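Side-chain contacts in beta-glucuronidase (Dictyoglomus thermophilum, PDB 6XXW), which probably hydrolyses beta-D-glucuronides to release glucuronic acid, as a glycoside hydrolase of family 2: residues 469-474 with 528-533; 477-482 with 517-522; 488-493 with 542-547; 504-509 with 533-538. All blocks are in the same frame, centred on the assembly; numbering follows the deposited sequence. Where two conformers were deposited one is given.

Interaction 1: residues 469-474 with 528-533; sequences YYSWYT and QEMIKR
S471 and M530 mark the closest backbone approach, with CA atoms 7.8 Å apart, where an irregular loop passes alongside helix 524-538. Both belong to the TIM barrel domain, and the loop is the one that leaves strand 463-467. From the helix, M530 alone spans the gap. Its CG lies anti to the backbone N (chi1 173°) and the chain stays extended beyond it, carrying the terminal methyl into the bend of the loop. There M530 CE rests 3.5 Å from Y470 O and 4.0 Å from Y469 CA, with W472 CB 4.1 Å from the same methyl. The sulfur, further back, passes S471 OG at van der Waals distance. That hydroxyl is turned to its own loop: OG donates to Y470 O over 2.7 Å, in the carbonyl plane and on a lone pair. The bend is tied further by Y469 O, which accepts from both W472 N and Y473 N. Y469 OH is hydrogen-bonded to E505, and Y469 N to a bound Tris molecule, probably taken up from the crystallisation liquor, which may mark a pocket in front of Y469. Aromatic side chains layer behind the bend. The Y473 ring presents its CE2 edge to one face of Y469, and one of its own faces takes W472 CD1 over its centre, 3.6 Å above the plane.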
loop_
_atom_site.group_PDB
_atom_site.type_symbol
_atom_site.label_atom_id
_atom_site.label_comp_id
_atom_site.label_asym_id
_atom_site.label_seq_id
_atom_site.Cartn_x
_atom_site.Cartn_y
_atom_site.Cartn_z
ATOM N N TYR A 469 25.031 -1.511 -10.440
ATOM C CA TYR A 469 24.044 -1.031 -9.473
ATOM C C TYR A 469 24.528 0.246 -8.793
ATOM O O TYR A 469 24.289 0.465 -7.604
ATOM C CB TYR A 469 23.741 -2.121 -8.444
ATOM C CG TYR A 469 22.882 -3.242 -9.025
ATOM C CD1 TYR A 469 21.500 -3.088 -9.147
ATOM C CD2 TYR A 469 23.456 -4.425 -9.475
ATOM C CE1 TYR A 469 20.697 -4.098 -9.688
ATOM C CE2 TYR A 469 22.676 -5.443 -10.020
ATOM C CZ TYR A 469 21.296 -5.264 -10.135
ATOM O OH TYR A 469 20.514 -6.266 -10.666
ATOM N N TYR A 470 25.228 1.099 -9.541
ATOM C CA TYR A 470 25.704 2.354 -8.986
ATOM C C TYR A 470 24.524 3.160 -8.455
ATOM O O TYR A 470 23.485 3.263 -9.108
ATOM C CB TYR A 470 26.452 3.148 -10.052
ATOM C CG TYR A 470 27.684 2.443 -10.631
ATOM C CD1 TYR A 470 28.750 2.085 -9.824
ATOM C CD2 TYR A 470 27.765 2.153 -11.992
ATOM C CE1 TYR A 470 29.872 1.460 -10.349
ATOM C CE2 TYR A 470 28.876 1.537 -12.523
ATOM C CZ TYR A 470 29.927 1.197 -11.699
ATOM O OH TYR A 470 31.034 0.577 -12.220
ATOM N N SER A 471 24.703 3.747 -7.271
ATOM C CA SER A 471 23.724 4.532 -6.504
ATOM C C SER A 471 22.711 3.649 -5.773
ATOM O O SER A 471 21.898 4.191 -4.994
ATOM C CB SER A 471 22.972 5.567 -7.356
ATOM O OG SER A 471 21.796 5.015 -7.925
ATOM N N TRP A 472 22.738 2.322 -5.954
ATOM C CA TRP A 472 21.906 1.411 -5.170
ATOM C C TRP A 472 22.748 0.645 -4.155
ATOM O O TRP A 472 22.631 0.884 -2.948
ATOM C CB TRP A 472 21.103 0.441 -6.060
ATOM C CG TRP A 472 20.159 -0.348 -5.186
ATOM C CD1 TRP A 472 20.352 -1.611 -4.688
ATOM C CD2 TRP A 472 18.927 0.120 -4.629
ATOM N NE1 TRP A 472 19.300 -1.967 -3.875
ATOM C CE2 TRP A 472 18.416 -0.918 -3.812
ATOM C CE3 TRP A 472 18.198 1.315 -4.743
ATOM C CZ2 TRP A 472 17.205 -0.803 -3.121
ATOM C CZ3 TRP A 472 16.980 1.434 -4.055
ATOM C CH2 TRP A 472 16.492 0.367 -3.261
ATOM N N TYR A 473 23.587 -0.299 -4.595
ATOM C CA TYR A 473 24.391 -1.052 -3.632
ATOM C C TYR A 473 25.628 -0.280 -3.191
ATOM O O TYR A 473 26.157 -0.541 -2.102
ATOM C CB TYR A 473 24.820 -2.405 -4.215
ATOM C CG TYR A 473 23.695 -3.416 -4.279
ATOM C CD1 TYR A 473 23.000 -3.789 -3.131
ATOM C CD2 TYR A 473 23.325 -3.995 -5.488
ATOM C CE1 TYR A 473 21.950 -4.711 -3.191
ATOM C CE2 TYR A 473 22.293 -4.914 -5.556
ATOM C CZ TYR A 473 21.610 -5.268 -4.409
ATOM O OH TYR A 473 20.588 -6.188 -4.481
ATOM N N THR A 474 26.109 0.642 -4.023
ATOM C CA THR A 474 27.192 1.554 -3.674
ATOM C C THR A 474 26.677 2.984 -3.764
ATOM O O THR A 474 25.773 3.277 -4.552
ATOM C CB THR A 474 28.407 1.355 -4.602
ATOM O OG1 THR A 474 27.989 1.424 -5.973
ATOM C CG2 THR A 474 29.050 -0.003 -4.350
ATOM N N GLN A 528 12.713 4.700 -11.287
ATOM C CA GLN A 528 12.628 5.280 -12.628
ATOM C C GLN A 528 13.806 6.207 -12.919
ATOM O O GLN A 528 14.361 6.177 -14.021
ATOM C CB GLN A 528 11.295 6.036 -12.809
ATOM C CG GLN A 528 11.220 6.894 -14.089
ATOM C CD GLN A 528 9.803 7.332 -14.446
ATOM O OE1 GLN A 528 8.912 6.506 -14.626
ATOM N NE2 GLN A 528 9.595 8.639 -14.543
ATOM N N GLU A 529 14.195 7.051 -11.957
ATOM C CA GLU A 529 15.284 7.990 -12.222
ATOM C C GLU A 529 16.606 7.254 -12.414
ATOM O O GLU A 529 17.388 7.585 -13.312
ATOM C CB GLU A 529 15.396 9.005 -11.084
ATOM C CG GLU A 529 16.388 10.137 -11.350
ATOM C CD GLU A 529 15.953 11.062 -12.480
ATOM O OE1 GLU A 529 14.735 11.176 -12.745
ATOM O OE2 GLU A 529 16.842 11.675 -13.112
ATOM N N MET A 530 16.870 6.253 -11.577
ATOM C CA MET A 530 18.084 5.465 -11.741
ATOM C C MET A 530 18.129 4.829 -13.127
ATOM O O MET A 530 19.122 4.949 -13.852
ATOM C CB MET A 530 18.153 4.395 -10.651
ATOM C CG MET A 530 19.310 3.428 -10.846
ATOM S SD MET A 530 19.295 2.113 -9.610
ATOM C CE MET A 530 20.803 1.226 -10.060
ATOM N N ILE A 531 17.039 4.179 -13.529
ATOM C CA ILE A 531 17.031 3.484 -14.812
ATOM C C ILE A 531 17.185 4.484 -15.952
ATOM O O ILE A 531 17.945 4.258 -16.903
ATOM C CB ILE A 531 15.748 2.635 -14.938
ATOM C CG1 ILE A 531 15.891 1.350 -14.113
ATOM C CG2 ILE A 531 15.432 2.320 -16.388
ATOM C CD1 ILE A 531 14.586 0.590 -13.921
ATOM N N LYS A 532 16.515 5.637 -15.838
ATOM C CA LYS A 532 16.598 6.672 -16.867
ATOM C C LYS A 532 18.024 7.181 -17.042
ATOM O O LYS A 532 18.482 7.401 -18.170
ATOM C CB LYS A 532 15.657 7.826 -16.508
ATOM C CG LYS A 532 15.731 9.021 -17.430
ATOM C CD LYS A 532 14.657 10.049 -17.072
ATOM C CE LYS A 532 15.071 10.910 -15.882
ATOM N NZ LYS A 532 14.165 12.096 -15.692
ATOM N N ARG A 533 18.743 7.378 -15.939
ATOM C CA ARG A 533 20.099 7.911 -16.030
ATOM C C ARG A 533 21.067 6.869 -16.576
ATOM O O ARG A 533 21.994 7.205 -17.322
ATOM C CB ARG A 533 20.551 8.409 -14.659
ATOM C CG ARG A 533 19.761 9.617 -14.174
ATOM C CD ARG A 533 20.283 10.102 -12.842
ATOM N NE ARG A 533 21.525 10.852 -12.990
ATOM C CZ ARG A 533 21.863 11.892 -12.234
ATOM N NH1 ARG A 533 21.046 12.302 -11.272
ATOM N NH2 ARG A 533 23.017 12.517 -12.433
#

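Interaction 2: residues 477-482 with 517-522; sequences GDLSVI and DPPLMF
L479 and P519 make the apolar side-chain contact, L479 CD1 to P519 CG at 3.8 Å, the two side chains crossing obliquely. M521 adds a van der Waals contact with backbone, its SD 3.6 Å from G477 N. The bend at chi3 (75°) turns M521 CE away from G477 and toward the indole of W472. Replacing M521 by an alanine would probably open a gap over G477 and take away a packing partner of W472. Polar contact is indirect: one water donates to G477 O at 2.6 Å and to P519 O at 2.8 Å, joining the two barrel loops. Within 477-482, D478 OD1 accepts from S480 N, an Asx turn, and from S480 OG, both reaching it from the same face of the carboxylate. A second subunit borders the site, its Q559 accepting from M521 N. With van der Waals touches and one bridging water between them, the loops meet without a direct hydrogen bond or ion pair, and P519 O divides its bonding between that water and R68 of the second subunit.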
loop_
_atom_site.group_PDB
_atom_site.type_symbol
_atom_site.label_atom_id
_atom_site.label_comp_id
_atom_site.label_asym_id
_atom_site.label_seq_id
_atom_site.Cartn_x
_atom_site.Cartn_y
_atom_site.Cartn_z
ATOM N N GLY A 477 21.611 5.956 -2.668
ATOM C CA GLY A 477 20.796 7.150 -2.626
ATOM C C GLY A 477 21.315 8.297 -3.461
ATOM O O GLY A 477 20.547 9.220 -3.757
ATOM N N ASP A 478 22.588 8.265 -3.862
ATOM C CA ASP A 478 23.194 9.376 -4.597
ATOM C C ASP A 478 23.125 9.100 -6.097
ATOM O O ASP A 478 24.048 8.529 -6.683
ATOM C CB ASP A 478 24.635 9.603 -4.158
ATOM C CG ASP A 478 25.197 10.895 -4.708
ATOM O OD1 ASP A 478 24.435 11.607 -5.384
ATOM O OD2 ASP A 478 26.387 11.185 -4.469
ATOM N N LEU A 479 22.040 9.567 -6.730
ATOM C CA LEU A 479 21.873 9.391 -8.171
ATOM C C LEU A 479 22.898 10.173 -8.987
ATOM O O LEU A 479 23.103 9.864 -10.167
ATOM C CB LEU A 479 20.462 9.812 -8.593
ATOM C CG LEU A 479 19.290 9.014 -8.042
ATOM C CD1 LEU A 479 18.019 9.825 -8.183
ATOM C CD2 LEU A 479 19.148 7.665 -8.777
ATOM N N SER A 480 23.539 11.173 -8.392
ATOM C CA SER A 480 24.464 12.037 -9.119
ATOM C C SER A 480 25.741 11.317 -9.560
ATOM O O SER A 480 26.409 11.793 -10.480
ATOM C CB SER A 480 24.812 13.267 -8.260
ATOM O OG SER A 480 25.745 12.964 -7.232
ATOM N N VAL A 481 26.087 10.176 -8.960
ATOM C CA VAL A 481 27.315 9.478 -9.360
ATOM C C VAL A 481 27.168 8.627 -10.614
ATOM O O VAL A 481 28.183 8.169 -11.159
ATOM C CB VAL A 481 27.835 8.553 -8.247
ATOM C CG1 VAL A 481 28.105 9.329 -6.982
ATOM C CG2 VAL A 481 26.854 7.391 -8.010
ATOM N N ILE A 482 25.945 8.413 -11.100
ATOM C CA ILE A 482 25.700 7.363 -12.097
ATOM C C ILE A 482 26.481 7.625 -13.382
ATOM O O ILE A 482 27.208 6.752 -13.878
ATOM C CB ILE A 482 24.189 7.239 -12.369
ATOM C CG1 ILE A 482 23.503 6.533 -11.193
ATOM C CG2 ILE A 482 23.913 6.531 -13.718
ATOM C CD1 ILE A 482 21.999 6.464 -11.314
ATOM N N ASP A 517 9.387 12.823 -3.610
ATOM C CA ASP A 517 10.236 13.805 -4.254
ATOM C C ASP A 517 10.868 14.666 -3.167
ATOM O O ASP A 517 10.162 15.112 -2.242
ATOM C CB ASP A 517 9.506 14.703 -5.256
ATOM C CG ASP A 517 10.475 15.503 -6.099
ATOM O OD1 ASP A 517 11.143 14.902 -6.976
ATOM O OD2 ASP A 517 10.612 16.721 -5.853
ATOM N N PRO A 518 12.183 14.904 -3.219
ATOM C CA PRO A 518 13.131 14.245 -4.132
ATOM C C PRO A 518 13.110 12.710 -3.989
ATOM O O PRO A 518 12.629 12.205 -2.976
ATOM C CB PRO A 518 14.485 14.818 -3.696
ATOM C CG PRO A 518 14.137 16.149 -3.046
ATOM C CD PRO A 518 12.851 15.898 -2.349
ATOM N N PRO A 519 13.573 11.984 -5.002
ATOM C CA PRO A 519 13.469 10.518 -4.952
ATOM C C PRO A 519 14.332 9.922 -3.844
ATOM O O PRO A 519 15.461 10.365 -3.594
ATOM C CB PRO A 519 13.944 10.072 -6.344
ATOM C CG PRO A 519 14.697 11.246 -6.905
ATOM C CD PRO A 519 14.099 12.476 -6.287
ATOM N N LEU A 520 13.776 8.908 -3.175
ATOM C CA LEU A 520 14.446 8.157 -2.119
ATOM C C LEU A 520 14.498 6.676 -2.474
ATOM O O LEU A 520 13.585 6.154 -3.123
ATOM C CB LEU A 520 13.712 8.309 -0.775
ATOM C CG LEU A 520 13.707 9.676 -0.090
ATOM C CD1 LEU A 520 12.629 9.735 0.987
ATOM C CD2 LEU A 520 15.080 9.877 0.516
ATOM N N MET A 521 15.549 5.982 -2.016
ATOM C CA MET A 521 15.612 4.534 -2.229
ATOM C C MET A 521 14.318 3.870 -1.762
ATOM O O MET A 521 13.756 4.234 -0.724
ATOM C CB MET A 521 16.799 3.922 -1.482
ATOM C CG MET A 521 18.148 4.213 -2.114
ATOM S SD MET A 521 19.461 3.604 -1.037
ATOM C CE MET A 521 19.368 1.835 -1.327
ATOM N N PHE A 522 13.836 2.914 -2.563
ATOM C CA PHE A 522 12.649 2.070 -2.388
ATOM C C PHE A 522 11.382 2.747 -2.917
ATOM O O PHE A 522 10.309 2.145 -2.848
ATOM C CB PHE A 522 12.433 1.606 -0.934
ATOM C CG PHE A 522 13.475 0.603 -0.465
ATOM C CD1 PHE A 522 14.598 1.028 0.235
ATOM C CD2 PHE A 522 13.330 -0.757 -0.744
ATOM C CE1 PHE A 522 15.577 0.107 0.657
ATOM C CE2 PHE A 522 14.311 -1.688 -0.319
ATOM C CZ PHE A 522 15.426 -1.244 0.372
HETATM O O HOH W 1 18.146 9.960 -3.058
#

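Interaction 3: residues 488-493 with 542-547; sequences RDLREW and DFVVGE
F543 and L490 make the main van der Waals contact, the phenyl ring reaching the helix 482-497 backbone as well as its side chains. F543 CE1 stands 3.4 Å from L490 O and its CZ 3.9 Å from R491 CA, both helix atoms lying obliquely to the ring. Side chain to side chain, the approach is looser: L490 CB meets F543 CE1 at 4.3 Å, and the aliphatic start of R491 passes F543 CZ with its CG at 4.2 Å. The ring gets there because F543 CG stands between the backbone N and the carbonyl carbon (chi1 51°). At the next residue, L490 CD1 touches V544 CG2 at 4.3 Å. This is a helix of the TIM barrel laid against the start of a barrel strand, 544-550, with L538 of helix 524-538 packing on both L490 and V544. A second aromatic layer comes from Y494, whose ring stacks on that of F543. With an alanine in place of F543, the L490-R491 backbone would probably face a gap and Y494 would lose its stacking partner. Polar links stay within the helix or lead away from the contact. R491 NE forms a salt bridge with E487, one turn back, while D489 OD2 takes a salt bridge from R468 and a weak hydrogen bond, 3.4 Å long, from W493 NE1, the D489 OD2 lying in the indole plane at its edge.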
loop_
_atom_site.group_PDB
_atom_site.type_symbol
_atom_site.label_atom_id
_atom_site.label_comp_id
_atom_site.label_asym_id
_atom_site.label_seq_id
_atom_site.Cartn_x
_atom_site.Cartn_y
_atom_site.Cartn_z
ATOM N N ARG A 488 32.663 5.627 -17.270
ATOM C CA ARG A 488 34.045 5.198 -17.077
ATOM C C ARG A 488 34.160 3.679 -17.061
ATOM O O ARG A 488 35.087 3.110 -17.651
ATOM C CB ARG A 488 34.603 5.776 -15.775
ATOM C CG ARG A 488 34.930 7.262 -15.841
ATOM C CD ARG A 488 34.929 7.904 -14.450
ATOM N NE ARG A 488 36.085 7.506 -13.659
ATOM C CZ ARG A 488 37.271 8.102 -13.731
ATOM N NH1 ARG A 488 37.450 9.121 -14.563
ATOM N NH2 ARG A 488 38.276 7.679 -12.977
ATOM N N ASP A 489 33.245 3.007 -16.364
ATOM C CA ASP A 489 33.315 1.553 -16.256
ATOM C C ASP A 489 33.133 0.894 -17.614
ATOM O O ASP A 489 33.962 0.078 -18.035
ATOM C CB ASP A 489 32.261 1.050 -15.270
ATOM C CG ASP A 489 32.438 -0.419 -14.931
ATOM O OD1 ASP A 489 33.593 -0.858 -14.786
ATOM O OD2 ASP A 489 31.432 -1.128 -14.792
ATOM N N LEU A 490 32.062 1.258 -18.329
ATOM C CA LEU A 490 31.766 0.595 -19.593
ATOM C C LEU A 490 32.836 0.862 -20.642
ATOM O O LEU A 490 33.118 -0.018 -21.463
ATOM C CB LEU A 490 30.391 1.013 -20.110
ATOM C CG LEU A 490 29.232 0.533 -19.232
ATOM C CD1 LEU A 490 27.905 1.028 -19.762
ATOM C CD2 LEU A 490 29.243 -0.993 -19.122
ATOM N N ARG A 491 33.438 2.060 -20.643
ATOM C CA ARG A 491 34.555 2.311 -21.554
ATOM C C ARG A 491 35.747 1.427 -21.223
ATOM O O ARG A 491 36.492 1.020 -22.125
ATOM C CB ARG A 491 34.967 3.782 -21.512
ATOM C CG ARG A 491 33.920 4.727 -22.117
ATOM C CD ARG A 491 34.499 6.131 -22.327
ATOM N NE ARG A 491 33.518 7.025 -22.938
ATOM C CZ ARG A 491 33.258 7.070 -24.244
ATOM N NH1 ARG A 491 33.916 6.283 -25.082
ATOM N NH2 ARG A 491 32.349 7.909 -24.712
ATOM N N GLU A 492 35.950 1.112 -19.944
ATOM C CA GLU A 492 37.049 0.217 -19.604
ATOM C C GLU A 492 36.758 -1.217 -20.037
ATOM O O GLU A 492 37.671 -1.934 -20.459
ATOM C CB GLU A 492 37.358 0.272 -18.108
ATOM C CG GLU A 492 38.721 -0.354 -17.782
ATOM C CD GLU A 492 38.919 -0.619 -16.305
ATOM O OE1 GLU A 492 37.932 -0.509 -15.552
ATOM O OE2 GLU A 492 40.060 -0.936 -15.895
ATOM N N TRP A 493 35.503 -1.673 -19.928
ATOM C CA TRP A 493 35.191 -2.994 -20.468
ATOM C C TRP A 493 35.512 -3.066 -21.954
ATOM O O TRP A 493 36.066 -4.067 -22.436
ATOM C CB TRP A 493 33.723 -3.351 -20.238
ATOM C CG TRP A 493 33.396 -3.755 -18.832
ATOM C CD1 TRP A 493 32.918 -2.941 -17.847
ATOM C CD2 TRP A 493 33.515 -5.067 -18.249
ATOM N NE1 TRP A 493 32.721 -3.663 -16.690
ATOM C CE2 TRP A 493 33.089 -4.966 -16.906
ATOM C CE3 TRP A 493 33.943 -6.314 -18.731
ATOM C CZ2 TRP A 493 33.069 -6.060 -16.039
ATOM C CZ3 TRP A 493 33.921 -7.411 -17.862
ATOM C CH2 TRP A 493 33.485 -7.275 -16.535
ATOM N N ASP A 542 28.649 3.567 -28.536
ATOM C CA ASP A 542 28.274 2.785 -29.713
ATOM C C ASP A 542 28.594 1.297 -29.584
ATOM O O ASP A 542 28.143 0.511 -30.425
ATOM C CB ASP A 542 28.933 3.370 -30.976
ATOM C CG ASP A 542 30.455 3.220 -31.003
ATOM O OD1 ASP A 542 31.060 2.640 -30.073
ATOM O OD2 ASP A 542 31.059 3.688 -31.989
ATOM N N PHE A 543 29.335 0.884 -28.562
ATOM C CA PHE A 543 29.648 -0.527 -28.366
ATOM C C PHE A 543 28.666 -1.226 -27.428
ATOM O O PHE A 543 28.767 -2.439 -27.235
ATOM C CB PHE A 543 31.083 -0.688 -27.844
ATOM C CG PHE A 543 31.405 0.161 -26.637
ATOM C CD1 PHE A 543 31.018 -0.239 -25.362
ATOM C CD2 PHE A 543 32.108 1.345 -26.776
ATOM C CE1 PHE A 543 31.309 0.540 -24.251
ATOM C CE2 PHE A 543 32.411 2.121 -25.671
ATOM C CZ PHE A 543 32.009 1.719 -24.404
ATOM N N VAL A 544 27.704 -0.504 -26.864
ATOM C CA VAL A 544 26.678 -1.109 -26.026
ATOM C C VAL A 544 25.526 -1.516 -26.936
ATOM O O VAL A 544 24.936 -0.676 -27.630
ATOM C CB VAL A 544 26.217 -0.152 -24.912
ATOM C CG1 VAL A 544 24.991 -0.696 -24.203
ATOM C CG2 VAL A 544 27.363 0.076 -23.906
ATOM N N VAL A 545 25.237 -2.813 -26.967
ATOM C CA VAL A 545 24.240 -3.373 -27.872
ATOM C C VAL A 545 22.993 -3.838 -27.135
ATOM O O VAL A 545 22.143 -4.497 -27.733
ATOM C CB VAL A 545 24.829 -4.525 -28.710
ATOM C CG1 VAL A 545 26.028 -4.031 -29.513
ATOM C CG2 VAL A 545 25.243 -5.693 -27.802
ATOM N N GLY A 546 22.866 -3.531 -25.848
ATOM C CA GLY A 546 21.702 -3.996 -25.119
ATOM C C GLY A 546 21.509 -3.443 -23.721
ATOM O O GLY A 546 22.480 -3.081 -23.032
ATOM N N GLU A 547 20.242 -3.378 -23.297
ATOM C CA GLU A 547 19.870 -2.974 -21.942
ATOM C C GLU A 547 18.847 -3.969 -21.406
ATOM O O GLU A 547 17.781 -4.153 -21.999
ATOM C CB GLU A 547 19.315 -1.532 -21.904
ATOM C CG GLU A 547 18.050 -1.265 -22.756
ATOM C CD GLU A 547 17.836 0.215 -23.052
ATOM O OE1 GLU A 547 16.707 0.714 -22.834
ATOM O OE2 GLU A 547 18.794 0.886 -23.507
#

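Interaction 4: residues 504-509 with 533-538; sequences SEFGAD and RFVGVL
F506 lays its ring beside that of F534, the two planes only 11° from parallel but slid so far along each other that they barely overlap, with centroids 5.2 Å apart. The touching is therefore done by the near parts of each side chain. F506 CD2 reaches F534 CB at 3.5 Å, and in return F534 CD2 comes to 3.6 Å from F506 CB, the side chains running past one another in opposite directions. The far end of the F506 ring turns to the next helix residue: its CZ packs on V535 CG1 at 3.7 Å, the two side chains crossing at about a right angle. Placing CG of F506 between the backbone N and the carbonyl carbon (chi1 61°) aims the ring at the helix. The contact lies within a beta-alpha-beta unit of the TIM barrel, strand 501-505, helix 524-538 and strand 544-550; F506 just follows the first strand and also packs on I549 of the second. Outside this unit, F534 packs on I482 and L486 of helix 482-497. Directly before F506, E505 takes a different course, its carboxylate meeting R338 in a salt bridge and a bound Tris molecule in a hydrogen bond. After it, G507 adopts backbone angles that would press a CB against the carbonyl O of F506, which calls for glycine there.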
loop_
_atom_site.group_PDB
_atom_site.type_symbol
_atom_site.label_atom_id
_atom_site.label_comp_id
_atom_site.label_asym_id
_atom_site.label_seq_id
_atom_site.Cartn_x
_atom_site.Cartn_y
_atom_site.Cartn_z
ATOM N N SER A 504 23.566 -6.015 -18.599
ATOM C CA SER A 504 22.671 -7.150 -18.386
ATOM C C SER A 504 21.828 -7.050 -17.118
ATOM O O SER A 504 20.854 -7.807 -16.986
ATOM C CB SER A 504 23.475 -8.455 -18.371
ATOM O OG SER A 504 24.621 -8.341 -17.545
ATOM N N GLU A 505 22.165 -6.155 -16.191
ATOM C CA GLU A 505 21.322 -5.898 -15.030
ATOM C C GLU A 505 21.574 -4.486 -14.539
ATOM O O GLU A 505 22.717 -4.022 -14.515
ATOM C CB GLU A 505 21.598 -6.846 -13.863
ATOM C CG GLU A 505 21.136 -8.271 -14.033
ATOM C CD GLU A 505 21.295 -9.084 -12.756
ATOM O OE1 GLU A 505 21.337 -8.470 -11.657
ATOM O OE2 GLU A 505 21.370 -10.333 -12.849
ATOM N N PHE A 506 20.504 -3.838 -14.106
ATOM C CA PHE A 506 20.557 -2.594 -13.354
ATOM C C PHE A 506 19.139 -2.314 -12.896
ATOM O O PHE A 506 18.180 -2.679 -13.580
ATOM C CB PHE A 506 21.128 -1.418 -14.175
ATOM C CG PHE A 506 20.329 -1.056 -15.411
ATOM C CD1 PHE A 506 20.267 -1.914 -16.501
ATOM C CD2 PHE A 506 19.675 0.179 -15.489
ATOM C CE1 PHE A 506 19.556 -1.579 -17.631
ATOM C CE2 PHE A 506 18.958 0.541 -16.617
ATOM C CZ PHE A 506 18.888 -0.333 -17.701
ATOM N N GLY A 507 19.016 -1.702 -11.732
ATOM C CA GLY A 507 17.701 -1.437 -11.186
ATOM C C GLY A 507 17.776 -1.152 -9.704
ATOM O O GLY A 507 18.851 -1.138 -9.098
ATOM N N ALA A 508 16.589 -0.925 -9.135
ATOM C CA ALA A 508 16.425 -0.499 -7.752
ATOM C C ALA A 508 15.157 -1.132 -7.197
ATOM O O ALA A 508 14.178 -1.284 -7.931
ATOM C CB ALA A 508 16.340 1.033 -7.669
ATOM N N ASP A 509 15.173 -1.524 -5.920
ATOM C CA ASP A 509 13.943 -2.000 -5.291
ATOM C C ASP A 509 12.942 -0.856 -5.203
ATOM O O ASP A 509 13.314 0.276 -4.891
ATOM C CB ASP A 509 14.207 -2.539 -3.882
ATOM C CG ASP A 509 15.039 -3.801 -3.878
ATOM O OD1 ASP A 509 16.278 -3.692 -4.047
ATOM O OD2 ASP A 509 14.457 -4.892 -3.680
ATOM N N ARG A 533 18.743 7.378 -15.939
ATOM C CA ARG A 533 20.099 7.911 -16.030
ATOM C C ARG A 533 21.067 6.869 -16.576
ATOM O O ARG A 533 21.994 7.205 -17.322
ATOM C CB ARG A 533 20.551 8.409 -14.659
ATOM C CG ARG A 533 19.761 9.617 -14.174
ATOM C CD ARG A 533 20.283 10.102 -12.842
ATOM N NE ARG A 533 21.525 10.852 -12.990
ATOM C CZ ARG A 533 21.863 11.892 -12.234
ATOM N NH1 ARG A 533 21.046 12.302 -11.272
ATOM N NH2 ARG A 533 23.017 12.517 -12.433
ATOM N N PHE A 534 20.872 5.603 -16.210
ATOM C CA PHE A 534 21.702 4.538 -16.772
ATOM C C PHE A 534 21.577 4.496 -18.298
ATOM O O PHE A 534 22.584 4.482 -19.014
ATOM C CB PHE A 534 21.301 3.187 -16.173
ATOM C CG PHE A 534 22.049 2.801 -14.923
ATOM C CD1 PHE A 534 21.922 3.534 -13.752
ATOM C CD2 PHE A 534 22.859 1.669 -14.913
ATOM C CE1 PHE A 534 22.598 3.149 -12.596
ATOM C CE2 PHE A 534 23.545 1.288 -13.766
ATOM C CZ PHE A 534 23.411 2.022 -12.603
ATOM N N VAL A 535 20.345 4.491 -18.824
ATOM C CA VAL A 535 20.210 4.318 -20.273
ATOM C C VAL A 535 20.628 5.563 -21.050
ATOM O O VAL A 535 21.040 5.447 -22.215
ATOM C CB VAL A 535 18.792 3.866 -20.664
ATOM C CG1 VAL A 535 18.472 2.531 -19.982
ATOM C CG2 VAL A 535 17.738 4.952 -20.352
ATOM N N GLY A 536 20.579 6.748 -20.430
ATOM C CA GLY A 536 21.155 7.922 -21.066
ATOM C C GLY A 536 22.642 7.771 -21.318
ATOM O O GLY A 536 23.163 8.270 -22.321
ATOM N N VAL A 537 23.346 7.083 -20.414
ATOM C CA VAL A 537 24.757 6.784 -20.631
ATOM C C VAL A 537 24.924 5.812 -21.796
ATOM O O VAL A 537 25.751 6.025 -22.690
ATOM C CB VAL A 537 25.390 6.226 -19.345
ATOM C CG1 VAL A 537 26.779 5.685 -19.635
ATOM C CG2 VAL A 537 25.441 7.283 -18.263
ATOM N N LEU A 538 24.134 4.732 -21.807
ATOM C CA LEU A 538 24.274 3.714 -22.849
ATOM C C LEU A 538 24.091 4.304 -24.239
ATOM O O LEU A 538 24.745 3.872 -25.199
ATOM C CB LEU A 538 23.262 2.586 -22.629
ATOM C CG LEU A 538 23.235 1.918 -21.258
ATOM C CD1 LEU A 538 22.239 0.755 -21.288
ATOM C CD2 LEU A 538 24.629 1.433 -20.863
#

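Helix 524-538 joins interactions 1 and 4, centred 6 Å apart and sharing R533; M530 CE comes 3.2 Å from G507 O. Both reach the bound Tris, near which Y469 OH and E505 OE1 are probably hydrogen-bonded at 2.6 Å. Interaction 2 uses a later part of the loop between strand 463-467 and helix 482-497 that serves interaction 1, tied to it by S471 O and G477 N at 2.9 Å; both also touch the second subunit. Interaction 3, centred 12 Å from interaction 4, continues its packing through L490 CD1 and L538 CD2, 3.5 Å apart, and is linked to interaction 1 by a probable Y470 OH to D489 OD2 hydrogen bond. Interactions 2 and 3 do not touch.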